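PDB 3C6C: 3-keto-5-aminohexanoate cleavage enzyme from Ralstonia eutropha, which probably cleaves 3-keto-5-aminohexanoate or a related beta-keto acid, using a divalent metal ion held at the mouth of a TIM beta/alpha-barrel. Local coordinates for residues V266-N271 with V278-G283; A29-A34 with S42-P47; L272-G277 with V286-T291; I67-P72 with G76-P81. All blocks are in the same frame, centred on the assembly; numbering follows the deposited sequence.

Interaction 1: V266-N271 with V278-G283; sequences VGLEDN and VFATNG. With NI (nickel (II) ion), chain B.
L268 and N282 meet with their side chains at a slant, the isobutyl group of the leucine crossing the amide of the asparagine. L268 CG is 3.6 Å from N282 ND2, and the CD1 branch comes closer, with L268 CD1 3.4 Å from N282 ND2. The other branch, CD2, turns to the loop ahead of helix 282-295 and lies 3.4 Å from A280 O, with the methyl of A280 next to it.

The oxygen of the same amide is put to polar use. L268 N donates to N282 OD1 over 3.0 Å. The bond is fairly straight (162° at the hydrogen), the donor lying 31° off the carbonyl plane. Asparagine suits this place because its two ends do opposite jobs: OD1 accepts from L268, while ND2 donates to V30 O. G267 passes beside the amide, its CA 3.3 Å from N282 OD1, and has a positive phi, which glycine, lacking a side chain, adopts without a clash with the preceding carbonyl.

In this TIM barrel, 266-271 is the loop that leaves strand 264-266, and N282 opens helix 282-295, which follows the short strand 278-279. One residue past L268, E269 swings CG anti to its backbone N (chi1 172°) and extends the rest of its chain away from N282, so that E269 OE2 binds the nickel ion at 2.2 Å. H66, H68 and three waters complete the coordination.

Interaction 2: A29-A34 with S42-P47; sequences AVTGNA and SMPITP. With EDO (1,2-ethanediol), chain F.
The long loop that joins barrel strand 23-29 to helix 47-60 folds back on itself here, bringing 29-34, just off the strand, against 42-47, which leads into the helix. T31 and P44 are the central pair. T31 OG1 donates to P44 O over a short 2.7 Å, and the hydroxyl lies in the plane of that carbonyl with a C=O...O angle of 150°. The threonine reaches it by setting OG1 opposite the backbone N (chi1 -167°), which leaves CG2 in the crowded position between N and the carbonyl carbon. Threonine fits because its hydroxyl satisfies a buried carbonyl with no regular strand pairing to do so.

P44 adds its ring to the contact: P44 CG rests 3.6 Å from V30 O, and P44 CB faces the T31 side chain. A proline has no N-H to satisfy and offers a compact apolar surface, both useful in this buried stretch. M43, present as selenomethionine, bends at chi2 (67°) and crosses T31 at a slant. Its terminal methyl makes the touch, M43 CE lying 3.5 Å from T31 O, while R70 donates to that same carbonyl from the strand next door. Where segment 42-47 begins, at an exposed point of the loop, S42 OG and O2 of an ethanediol molecule, probably from the crystallisation liquor, are hydrogen-bonded at 2.6 Å.

Helix 47-60 packs against the fold-back, with I50 against T31 and P44 and with A53 against V30 and P44. Strand 64-70 flanks it through R70, which touches N33, M43 and I45.

Interaction 3: L272-G277 with V286-T291; sequences LYLSRG and VERART
Apolar contact between L274 and the flat end of R288 makes up most of this meeting. L274 CD1 sits over the centre of one face of the guanidinium, 3.8 Å above its plane and at the same distance from R288 CZ. L274 CG lies over the same face, toward its NH1 and NH2 end, 3.9 Å from R288 NH1. Leucine directs its CG anti to the backbone N (chi1 -172°), and this turns the branched end to the helix. The arginine leaves the helix extended and then bends at chi3 (-57°), which presents the planar group broadside to the methyl. An arginine suits a partly exposed place such as this, since its face can pack on a hydrocarbon while its N-H groups lie round the rim.

The polar approach is less favourable. R288 NH1 comes to 2.9 Å from L274 O, but the angle is too poor for a hydrogen bond. R288 has a second deposited conformer, so the details of this pose describe one of two positions.

L274 also touches A280, and together with S275 it faces V278 in a classic beta bulge. R288 lies on helix 282-295, where M251 of helix 250-260 and H295 of a second subunit pack against it.

Interaction 4: I67-P72 with G76-P81; sequences IHVRDP and GGSRDP. With NI (nickel (II) ion), chain B.
Segments 67-72 and 76-81 run antiparallel as the two arms of a tight hairpin, but they are only weakly bonded as strands. The hydrogen bond between them is D71 N to G76 O, 2.7 Å long with 162° at the hydrogen, the donor tilted 26° from the carbonyl plane. Further along, V69 O and S78 O face each other as two acceptors, and water 4 links the two chains, accepting from V69 N at 2.9 Å and probably donating to S78 O at 2.7 Å.

R70 CA lies 3.2 Å from G76 O, because the two chains run close together at the turn. V69 and S78 put their side chains on the same face of the hairpin, where V69 CG2 lies 3.6 Å from S78 O and helix 81-92 packs on both residues through L83. S78 CB fits against the R70-D71 peptide. With its hydroxyl anti to the backbone N (chi1 -176°), S78 forms an ST turn in which D80 N donates to S78 OG at 3.1 Å, just before D80 caps helix 81-92.

This hairpin extends barrel strand 64-70 at the end that carries the metal site. H68 NE2 binds the nickel ion at 2.3 Å. The other imidazole nitrogen, ND1, is hydrogen-bonded to N33. R70 runs out extended, away from 76-81 overall, and its guanidinium donates to the carbonyls of G75 and A34.

How the interactions relate
Interactions 1 and 4 supply two of the three protein ligands of the nickel ion, E269 and H68; their centres are about 18 Å apart, yet E269 OE2 comes within 3.2 Å of H68 NE2. Interaction 2 lies between them, its centre about 10 Å from that of interaction 1 and 9 Å from that of interaction 4. It adds a second-shell residue, N33, whose OD1 lies 2.7 Å from H68 ND1 and probably helps to orient the imidazole. Separately, V30 O, 2.9 Å from N282 ND2, ties interaction 2 to interaction 1. Interaction 3 continues interaction 1 outward along helix 282-295, joined through A280 N and L272 O at 2.9 Å, and stays about 25 Å from interaction 4, centre to centre.

Interaction 1: V266-N271 with V278-G283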
loop_
_atom_site.group_PDB
_atom_site.type_symbol
_atom_site.label_atom_id
_atom_site.label_comp_id
_atom_site.label_asym_id
_atom_site.label_seq_id
_atom_site.Cartn_x
_atom_site.Cartn_y
_atom_site.Cartn_z
ATOM N N VAL A 266 14.320 -9.508 19.216
ATOM C CA VAL A 266 14.603 -8.549 20.266
ATOM C C VAL A 266 16.008 -8.749 20.805
ATOM O O VAL A 266 16.762 -9.570 20.289
ATOM C CB VAL A 266 13.529 -8.600 21.409
ATOM C CG1 VAL A 266 12.115 -8.273 20.840
ATOM C CG2 VAL A 266 13.519 -9.928 22.190
ATOM N N GLY A 267 16.349 -7.978 21.838
ATOM C CA GLY A 267 17.666 -8.095 22.465
ATOM C C GLY A 267 18.429 -6.812 22.677
ATOM O O GLY A 267 18.169 -5.805 22.052
ATOM N N LEU A 268 19.437 -6.915 23.543
ATOM C CA LEU A 268 20.268 -5.772 23.924
ATOM C C LEU A 268 21.148 -5.251 22.778
ATOM O O LEU A 268 21.656 -4.131 22.848
ATOM C CB LEU A 268 21.122 -6.107 25.156
ATOM C CG LEU A 268 20.362 -6.393 26.447
ATOM C CD1 LEU A 268 21.363 -6.780 27.543
ATOM C CD2 LEU A 268 19.530 -5.181 26.839
ATOM N N GLU A 269 21.327 -6.078 21.742
ATOM C CA GLU A 269 22.030 -5.646 20.536
ATOM C C GLU A 269 21.317 -4.441 19.917
ATOM O O GLU A 269 21.940 -3.541 19.343
ATOM C CB GLU A 269 22.139 -6.786 19.503
ATOM C CG GLU A 269 22.681 -6.328 18.166
ATOM C CD GLU A 269 23.193 -7.480 17.314
ATOM O OE1 GLU A 269 23.395 -8.598 17.831
ATOM O OE2 GLU A 269 23.385 -7.259 16.111
ATOM N N ASP A 270 19.998 -4.421 20.068
ATOM C CA ASP A 270 19.118 -3.488 19.346
ATOM C C ASP A 270 18.485 -2.391 20.211
ATOM O O ASP A 270 18.055 -1.373 19.700
ATOM C CB ASP A 270 17.975 -4.236 18.655
ATOM C CG ASP A 270 18.450 -5.278 17.686
ATOM O OD1 ASP A 270 19.536 -5.091 17.073
ATOM O OD2 ASP A 270 17.718 -6.297 17.526
ATOM N N ASN A 271 18.431 -2.643 21.509
ATOM C CA ASN A 271 17.754 -1.785 22.462
ATOM C C ASN A 271 18.173 -2.117 23.870
ATOM O O ASN A 271 18.086 -3.265 24.274
ATOM C CB ASN A 271 16.234 -1.995 22.349
ATOM C CG ASN A 271 15.479 -1.356 23.495
ATOM O OD1 ASN A 271 15.727 -0.195 23.852
ATOM N ND2 ASN A 271 14.554 -2.092 24.059
ATOM N N VAL A 278 14.925 2.949 32.063
ATOM C CA VAL A 278 15.114 1.672 32.790
ATOM C C VAL A 278 15.770 0.636 31.897
ATOM O O VAL A 278 15.196 0.271 30.903
ATOM C CB VAL A 278 13.764 1.067 33.253
ATOM C CG1 VAL A 278 13.967 -0.233 34.001
ATOM C CG2 VAL A 278 12.989 2.075 34.116
ATOM N N PHE A 279 16.964 0.178 32.273
ATOM C CA PHE A 279 17.665 -0.841 31.497
ATOM C C PHE A 279 16.990 -2.223 31.614
ATOM O O PHE A 279 16.463 -2.599 32.660
ATOM C CB PHE A 279 19.134 -0.965 31.926
ATOM C CG PHE A 279 19.964 0.239 31.589
ATOM C CD1 PHE A 279 20.111 0.649 30.276
ATOM C CD2 PHE A 279 20.568 0.990 32.588
ATOM C CE1 PHE A 279 20.894 1.736 29.955
ATOM C CE2 PHE A 279 21.331 2.103 32.261
ATOM C CZ PHE A 279 21.498 2.467 30.957
ATOM N N ALA A 280 17.033 -2.930 30.497
ATOM C CA ALA A 280 16.516 -4.308 30.357
ATOM C C ALA A 280 17.603 -5.370 30.435
ATOM O O ALA A 280 18.774 -5.143 30.117
ATOM C CB ALA A 280 15.772 -4.470 29.012
ATOM N N THR A 281 17.179 -6.559 30.837
ATOM C CA THR A 281 17.915 -7.775 30.499
ATOM C C THR A 281 17.351 -8.382 29.200
ATOM O O THR A 281 16.219 -8.118 28.796
ATOM C CB THR A 281 17.823 -8.854 31.614
ATOM O OG1 THR A 281 16.496 -9.420 31.621
ATOM C CG2 THR A 281 18.232 -8.283 33.044
ATOM N N ASN A 282 18.140 -9.245 28.575
ATOM C CA ASN A 282 17.687 -9.972 27.387
ATOM C C ASN A 282 16.454 -10.787 27.708
ATOM O O ASN A 282 15.488 -10.765 26.962
ATOM C CB ASN A 282 18.775 -10.855 26.797
ATOM C CG ASN A 282 19.764 -10.068 25.965
ATOM O OD1 ASN A 282 19.418 -9.558 24.900
ATOM N ND2 ASN A 282 21.007 -9.977 26.446
ATOM N N GLY A 283 16.459 -11.445 28.861
ATOM C CA GLY A 283 15.306 -12.239 29.290
ATOM C C GLY A 283 14.031 -11.446 29.386
ATOM O O GLY A 283 12.946 -11.887 28.996
HETATM NI NI NI B . 24.253 -8.588 14.592
HETATM O O HOH W 1 24.860 -6.577 13.977
HETATM O O HOH W 2 25.087 -9.159 12.750
HETATM O O HOH W 3 22.448 -8.151 13.077
#

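Interaction 2: A29-A34 with S42-P47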
loop_
_atom_site.group_PDB
_atom_site.type_symbol
_atom_site.label_atom_id
_atom_site.label_comp_id
_atom_site.label_asym_id
_atom_site.label_seq_id
_atom_site.Cartn_x
_atom_site.Cartn_y
_atom_site.Cartn_z
ATOM N N ALA A 29 19.005 -11.204 20.077
ATOM C CA ALA A 29 20.306 -10.629 19.722
ATOM C C ALA A 29 20.897 -10.083 21.006
ATOM O O ALA A 29 20.552 -9.009 21.455
ATOM C CB ALA A 29 20.155 -9.519 18.661
ATOM N N VAL A 30 21.778 -10.877 21.615
ATOM C CA VAL A 30 22.096 -10.714 23.037
ATOM C C VAL A 30 23.068 -9.573 23.393
ATOM O O VAL A 30 23.060 -9.097 24.540
ATOM C CB VAL A 30 22.570 -12.032 23.703
ATOM C CG1 VAL A 30 21.417 -13.059 23.737
ATOM C CG2 VAL A 30 23.816 -12.577 23.009
ATOM N N THR A 31 23.905 -9.117 22.450
ATOM C CA THR A 31 24.872 -8.059 22.833
ATOM C C THR A 31 25.277 -7.097 21.707
ATOM O O THR A 31 25.410 -5.905 21.916
ATOM C CB THR A 31 26.131 -8.676 23.544
ATOM O OG1 THR A 31 26.875 -7.620 24.166
ATOM C CG2 THR A 31 27.039 -9.491 22.586
ATOM N N GLY A 32 25.542 -7.648 20.532
ATOM C CA GLY A 32 25.960 -6.858 19.412
ATOM C C GLY A 32 27.347 -6.283 19.583
ATOM O O GLY A 32 28.109 -6.697 20.434
ATOM N N ASN A 33 27.639 -5.292 18.745
ATOM C CA ASN A 33 28.962 -4.639 18.772
ATOM C C ASN A 33 28.888 -3.106 18.815
ATOM O O ASN A 33 29.897 -2.432 18.708
ATOM C CB ASN A 33 29.847 -5.113 17.622
ATOM C CG ASN A 33 30.595 -6.435 17.942
ATOM O OD1 ASN A 33 30.666 -7.324 17.099
ATOM N ND2 ASN A 33 31.089 -6.577 19.178
ATOM N N ALA A 34 27.692 -2.555 18.993
ATOM C CA ALA A 34 27.567 -1.111 19.276
ATOM C C ALA A 34 28.330 -0.794 20.571
ATOM O O ALA A 34 28.422 -1.608 21.470
ATOM C CB ALA A 34 26.098 -0.688 19.379
ATOM N N SER A 42 24.548 -4.789 33.501
ATOM C CA SER A 42 24.634 -6.222 33.185
ATOM C C SER A 42 24.857 -6.486 31.708
ATOM O O SER A 42 24.538 -7.551 31.203
ATOM C CB SER A 42 23.390 -7.001 33.666
ATOM O OG SER A 42 22.200 -6.518 33.069
HETATM N N MSE A 43 25.452 -5.530 31.020
HETATM C CA MSE A 43 25.740 -5.698 29.592
HETATM C C MSE A 43 26.624 -6.946 29.392
HETATM O O MSE A 43 27.638 -7.056 30.076
HETATM C CB MSE A 43 26.449 -4.479 29.023
HETATM C CG MSE A 43 26.428 -4.440 27.529
HETATM SE SE MSE A 43 24.621 -4.161 26.835
HETATM C CE MSE A 43 24.948 -4.606 25.082
ATOM N N PRO A 44 26.245 -7.886 28.477
ATOM C CA PRO A 44 27.124 -9.064 28.270
ATOM C C PRO A 44 28.388 -8.731 27.491
ATOM O O PRO A 44 28.333 -8.356 26.305
ATOM C CB PRO A 44 26.241 -10.038 27.469
ATOM C CG PRO A 44 24.825 -9.542 27.637
ATOM C CD PRO A 44 24.938 -8.058 27.793
ATOM N N ILE A 45 29.525 -8.873 28.168
ATOM C CA ILE A 45 30.814 -8.498 27.571
ATOM C C ILE A 45 31.735 -9.686 27.313
ATOM O O ILE A 45 32.268 -9.847 26.220
ATOM C CB ILE A 45 31.573 -7.484 28.446
ATOM C CG1 ILE A 45 30.755 -6.181 28.637
ATOM C CG2 ILE A 45 32.975 -7.167 27.848
ATOM C CD1 ILE A 45 30.314 -5.523 27.399
ATOM N N THR A 46 31.961 -10.458 28.365
ATOM C CA THR A 46 32.836 -11.668 28.285
ATOM C C THR A 46 32.101 -12.818 27.606
ATOM O O THR A 46 30.859 -12.812 27.561
ATOM C CB THR A 46 33.274 -12.166 29.669
ATOM O OG1 THR A 46 32.131 -12.650 30.402
ATOM C CG2 THR A 46 34.007 -11.057 30.459
ATOM N N PRO A 47 32.838 -13.811 27.072
ATOM C CA PRO A 47 32.121 -14.929 26.489
ATOM C C PRO A 47 31.163 -15.645 27.465
ATOM O O PRO A 47 30.106 -16.136 27.065
ATOM C CB PRO A 47 33.266 -15.844 26.018
ATOM C CG PRO A 47 34.333 -14.859 25.614
ATOM C CD PRO A 47 34.268 -13.820 26.695
HETATM C C1 EDO F . 19.337 -3.695 34.396
HETATM O O1 EDO F . 18.935 -3.074 35.633
HETATM C C2 EDO F . 19.249 -5.206 34.510
HETATM O O2 EDO F . 20.526 -5.727 34.901
#

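Interaction 3: L272-G277 with V286-T291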
loop_
_atom_site.group_PDB
_atom_site.type_symbol
_atom_site.label_atom_id
_atom_site.label_comp_id
_atom_site.label_asym_id
_atom_site.label_seq_id
_atom_site.Cartn_x
_atom_site.Cartn_y
_atom_site.Cartn_z
ATOM N N LEU A 272 18.626 -1.107 24.617
ATOM C CA LEU A 272 19.051 -1.324 26.004
ATOM C C LEU A 272 17.954 -1.215 27.073
ATOM O O LEU A 272 18.162 -1.589 28.232
ATOM C CB LEU A 272 20.173 -0.339 26.359
ATOM C CG LEU A 272 21.468 -0.417 25.539
ATOM C CD1 LEU A 272 22.500 0.536 26.183
ATOM C CD2 LEU A 272 22.037 -1.819 25.444
ATOM N N TYR A 273 16.794 -0.690 26.685
ATOM C CA TYR A 273 15.784 -0.229 27.649
ATOM C C TYR A 273 14.471 -1.000 27.677
ATOM O O TYR A 273 13.853 -1.279 26.651
ATOM C CB TYR A 273 15.470 1.256 27.413
ATOM C CG TYR A 273 16.665 2.148 27.589
ATOM C CD1 TYR A 273 17.039 2.589 28.847
ATOM C CD2 TYR A 273 17.429 2.530 26.498
ATOM C CE1 TYR A 273 18.150 3.412 29.006
ATOM C CE2 TYR A 273 18.528 3.344 26.649
ATOM C CZ TYR A 273 18.873 3.786 27.895
ATOM O OH TYR A 273 19.995 4.588 28.006
ATOM N N LEU A 274 14.044 -1.288 28.904
ATOM C CA LEU A 274 12.778 -1.992 29.124
ATOM C C LEU A 274 11.697 -0.942 28.976
ATOM O O LEU A 274 10.650 -1.156 28.375
ATOM C CB LEU A 274 12.751 -2.655 30.500
ATOM C CG LEU A 274 11.558 -3.568 30.759
ATOM C CD1 LEU A 274 11.554 -4.757 29.802
ATOM C CD2 LEU A 274 11.553 -4.008 32.236
ATOM N N SER A 275 12.013 0.208 29.533
ATOM C CA SER A 275 11.194 1.408 29.432
ATOM C C SER A 275 12.031 2.634 29.579
ATOM O O SER A 275 13.246 2.568 29.760
ATOM C CB SER A 275 10.071 1.423 30.484
ATOM O OG SER A 275 10.560 1.363 31.809
ATOM N N ARG A 276 11.367 3.774 29.523
ATOM C CA ARG A 276 12.094 5.048 29.563
ATOM C C ARG A 276 12.934 5.125 30.838
ATOM O O ARG A 276 12.423 5.076 31.957
ATOM C CB ARG A 276 11.146 6.260 29.436
ATOM N N GLY A 277 14.240 5.226 30.630
ATOM C CA GLY A 277 15.207 5.341 31.703
ATOM C C GLY A 277 15.480 4.073 32.499
ATOM O O GLY A 277 16.180 4.119 33.517
ATOM N N VAL A 286 12.719 -10.704 25.869
ATOM C CA VAL A 286 12.120 -11.918 25.326
ATOM C C VAL A 286 10.749 -12.142 25.955
ATOM O O VAL A 286 9.781 -12.482 25.286
ATOM C CB VAL A 286 13.029 -13.172 25.523
ATOM C CG1 VAL A 286 12.268 -14.441 25.126
ATOM C CG2 VAL A 286 14.349 -13.075 24.676
ATOM N N GLU A 287 10.665 -11.952 27.266
ATOM C CA GLU A 287 9.412 -12.203 27.996
ATOM C C GLU A 287 8.319 -11.275 27.511
ATOM O O GLU A 287 7.170 -11.675 27.271
ATOM C CB GLU A 287 9.622 -12.022 29.495
ATOM C CG GLU A 287 8.362 -12.132 30.303
ATOM C CD GLU A 287 8.620 -11.885 31.798
ATOM O OE1 GLU A 287 9.646 -11.228 32.138
ATOM O OE2 GLU A 287 7.792 -12.350 32.617
ATOM N N ARG A 288 8.697 -10.033 27.271
ATOM C CA ARG A 288 7.733 -9.003 26.830
ATOM C C ARG A 288 7.179 -9.341 25.450
ATOM O O ARG A 288 5.979 -9.278 25.213
ATOM C CB ARG A 288 8.357 -7.597 26.847
ATOM C CG ARG A 288 7.514 -6.496 26.183
ATOM C CD ARG A 288 7.879 -5.102 26.730
ATOM N NE ARG A 288 7.687 -5.139 28.174
ATOM C CZ ARG A 288 7.884 -4.132 29.014
ATOM N NH1 ARG A 288 8.332 -2.965 28.585
ATOM N NH2 ARG A 288 7.647 -4.317 30.303
ATOM N N ALA A 289 8.080 -9.726 24.558
ATOM C CA ALA A 289 7.725 -10.055 23.161
ATOM C C ALA A 289 6.817 -11.296 23.126
ATOM O O ALA A 289 5.801 -11.368 22.428
ATOM C CB ALA A 289 9.026 -10.261 22.313
ATOM N N ARG A 290 7.189 -12.248 23.963
ATOM C CA ARG A 290 6.444 -13.523 24.076
ATOM C C ARG A 290 5.013 -13.293 24.542
ATOM O O ARG A 290 4.042 -13.859 23.995
ATOM C CB ARG A 290 7.183 -14.521 24.967
ATOM C CG ARG A 290 6.393 -15.791 25.216
ATOM C CD ARG A 290 7.225 -16.750 25.995
ATOM N NE ARG A 290 6.411 -17.840 26.507
ATOM C CZ ARG A 290 6.866 -18.781 27.320
ATOM N NH1 ARG A 290 8.140 -18.792 27.680
ATOM N NH2 ARG A 290 6.050 -19.734 27.741
ATOM N N THR A 291 4.888 -12.427 25.540
ATOM C CA THR A 291 3.581 -12.051 26.081
ATOM C C THR A 291 2.680 -11.416 25.014
ATOM O O THR A 291 1.512 -11.772 24.856
ATOM C CB THR A 291 3.731 -11.136 27.311
ATOM O OG1 THR A 291 4.346 -11.882 28.371
ATOM C CG2 THR A 291 2.362 -10.609 27.771
#

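Interaction 4: I67-P72 with G76-P81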
loop_
_atom_site.group_PDB
_atom_site.type_symbol
_atom_site.label_atom_id
_atom_site.label_comp_id
_atom_site.label_asym_id
_atom_site.label_seq_id
_atom_site.Cartn_x
_atom_site.Cartn_y
_atom_site.Cartn_z
ATOM N N ILE A 67 24.491 -13.937 18.094
ATOM C CA ILE A 67 25.706 -13.768 18.885
ATOM C C ILE A 67 26.808 -12.974 18.169
ATOM O O ILE A 67 27.151 -13.228 17.004
ATOM C CB ILE A 67 26.271 -15.179 19.239
ATOM C CG1 ILE A 67 25.321 -15.922 20.176
ATOM C CG2 ILE A 67 27.706 -15.102 19.801
ATOM C CD1 ILE A 67 25.536 -17.449 20.106
ATOM N N HIS A 68 27.263 -11.967 18.889
ATOM C CA HIS A 68 28.518 -11.253 18.630
ATOM C C HIS A 68 29.415 -11.526 19.822
ATOM O O HIS A 68 28.972 -11.960 20.880
ATOM C CB HIS A 68 28.338 -9.732 18.596
ATOM C CG HIS A 68 27.645 -9.204 17.380
ATOM N ND1 HIS A 68 28.251 -8.338 16.497
ATOM C CD2 HIS A 68 26.379 -9.369 16.940
ATOM C CE1 HIS A 68 27.399 -8.028 15.539
ATOM N NE2 HIS A 68 26.254 -8.643 15.782
ATOM N N VAL A 69 30.685 -11.226 19.638
ATOM C CA VAL A 69 31.651 -11.218 20.744
ATOM C C VAL A 69 32.247 -9.830 20.874
ATOM O O VAL A 69 32.208 -9.028 19.936
ATOM C CB VAL A 69 32.788 -12.288 20.572
ATOM C CG1 VAL A 69 32.171 -13.681 20.664
ATOM C CG2 VAL A 69 33.591 -12.082 19.288
ATOM N N ARG A 70 32.719 -9.540 22.083
ATOM C CA ARG A 70 33.308 -8.257 22.421
ATOM C C ARG A 70 34.701 -8.456 23.002
ATOM O O ARG A 70 35.024 -9.511 23.570
ATOM C CB ARG A 70 32.417 -7.523 23.442
ATOM C CG ARG A 70 31.106 -6.995 22.877
ATOM C CD ARG A 70 30.241 -6.326 23.967
ATOM N NE ARG A 70 28.993 -5.833 23.390
ATOM C CZ ARG A 70 28.810 -4.612 22.898
ATOM N NH1 ARG A 70 29.810 -3.725 22.888
ATOM N NH2 ARG A 70 27.634 -4.274 22.385
ATOM N N ASP A 71 35.537 -7.448 22.851
ATOM C CA ASP A 71 36.850 -7.494 23.511
ATOM C C ASP A 71 36.622 -7.590 25.012
ATOM O O ASP A 71 36.058 -6.662 25.584
ATOM C CB ASP A 71 37.661 -6.239 23.197
ATOM C CG ASP A 71 39.022 -6.231 23.894
ATOM O OD1 ASP A 71 39.126 -6.586 25.091
ATOM O OD2 ASP A 71 39.987 -5.878 23.211
ATOM N N PRO A 72 37.059 -8.706 25.639
ATOM C CA PRO A 72 36.578 -9.102 26.961
ATOM C C PRO A 72 37.023 -8.113 27.967
ATOM O O PRO A 72 36.519 -8.096 29.081
ATOM C CB PRO A 72 37.251 -10.448 27.232
ATOM C CG PRO A 72 37.724 -10.944 25.923
ATOM C CD PRO A 72 37.905 -9.744 25.024
ATOM N N GLY A 76 34.593 -3.394 23.678
ATOM C CA GLY A 76 34.675 -3.024 22.256
ATOM C C GLY A 76 34.460 -4.171 21.280
ATOM O O GLY A 76 34.403 -5.338 21.637
ATOM N N GLY A 77 34.343 -3.800 20.019
ATOM C CA GLY A 77 34.130 -4.774 18.938
ATOM C C GLY A 77 35.237 -5.788 18.832
ATOM O O GLY A 77 36.412 -5.513 19.073
ATOM N N SER A 78 34.827 -7.007 18.523
ATOM C CA SER A 78 35.782 -8.077 18.262
ATOM C C SER A 78 35.218 -9.059 17.270
ATOM O O SER A 78 34.019 -9.257 17.181
ATOM C CB SER A 78 36.119 -8.835 19.550
ATOM O OG SER A 78 37.119 -9.829 19.303
ATOM N N ARG A 79 36.124 -9.679 16.531
ATOM C CA ARG A 79 35.770 -10.831 15.713
ATOM C C ARG A 79 36.712 -12.022 15.968
ATOM O O ARG A 79 36.857 -12.895 15.131
ATOM C CB ARG A 79 35.738 -10.476 14.225
ATOM C CG ARG A 79 36.967 -9.842 13.664
ATOM C CD ARG A 79 36.749 -9.613 12.168
ATOM N NE ARG A 79 37.865 -8.898 11.568
ATOM C CZ ARG A 79 38.978 -9.487 11.146
ATOM N NH1 ARG A 79 39.106 -10.806 11.253
ATOM N NH2 ARG A 79 39.945 -8.765 10.590
ATOM N N ASP A 80 37.297 -12.049 17.153
ATOM C CA ASP A 80 38.246 -13.133 17.547
ATOM C C ASP A 80 37.564 -14.502 17.552
ATOM O O ASP A 80 36.679 -14.734 18.353
ATOM C CB ASP A 80 38.834 -12.834 18.927
ATOM C CG ASP A 80 39.902 -13.835 19.339
ATOM O OD1 ASP A 80 40.131 -14.811 18.586
ATOM O OD2 ASP A 80 40.507 -13.616 20.403
ATOM N N PRO A 81 37.991 -15.424 16.675
ATOM C CA PRO A 81 37.344 -16.746 16.586
ATOM C C PRO A 81 37.411 -17.528 17.906
ATOM O O PRO A 81 36.550 -18.367 18.187
ATOM C CB PRO A 81 38.160 -17.475 15.495
ATOM C CG PRO A 81 38.684 -16.363 14.630
ATOM C CD PRO A 81 38.997 -15.233 15.612
HETATM NI NI NI B . 24.253 -8.588 14.592
HETATM O O HOH W 4 31.372 -9.963 17.079
HETATM O O HOH W 1 24.860 -6.577 13.977
HETATM O O HOH W 2 25.087 -9.159 12.750
HETATM O O HOH W 3 22.448 -8.151 13.077
#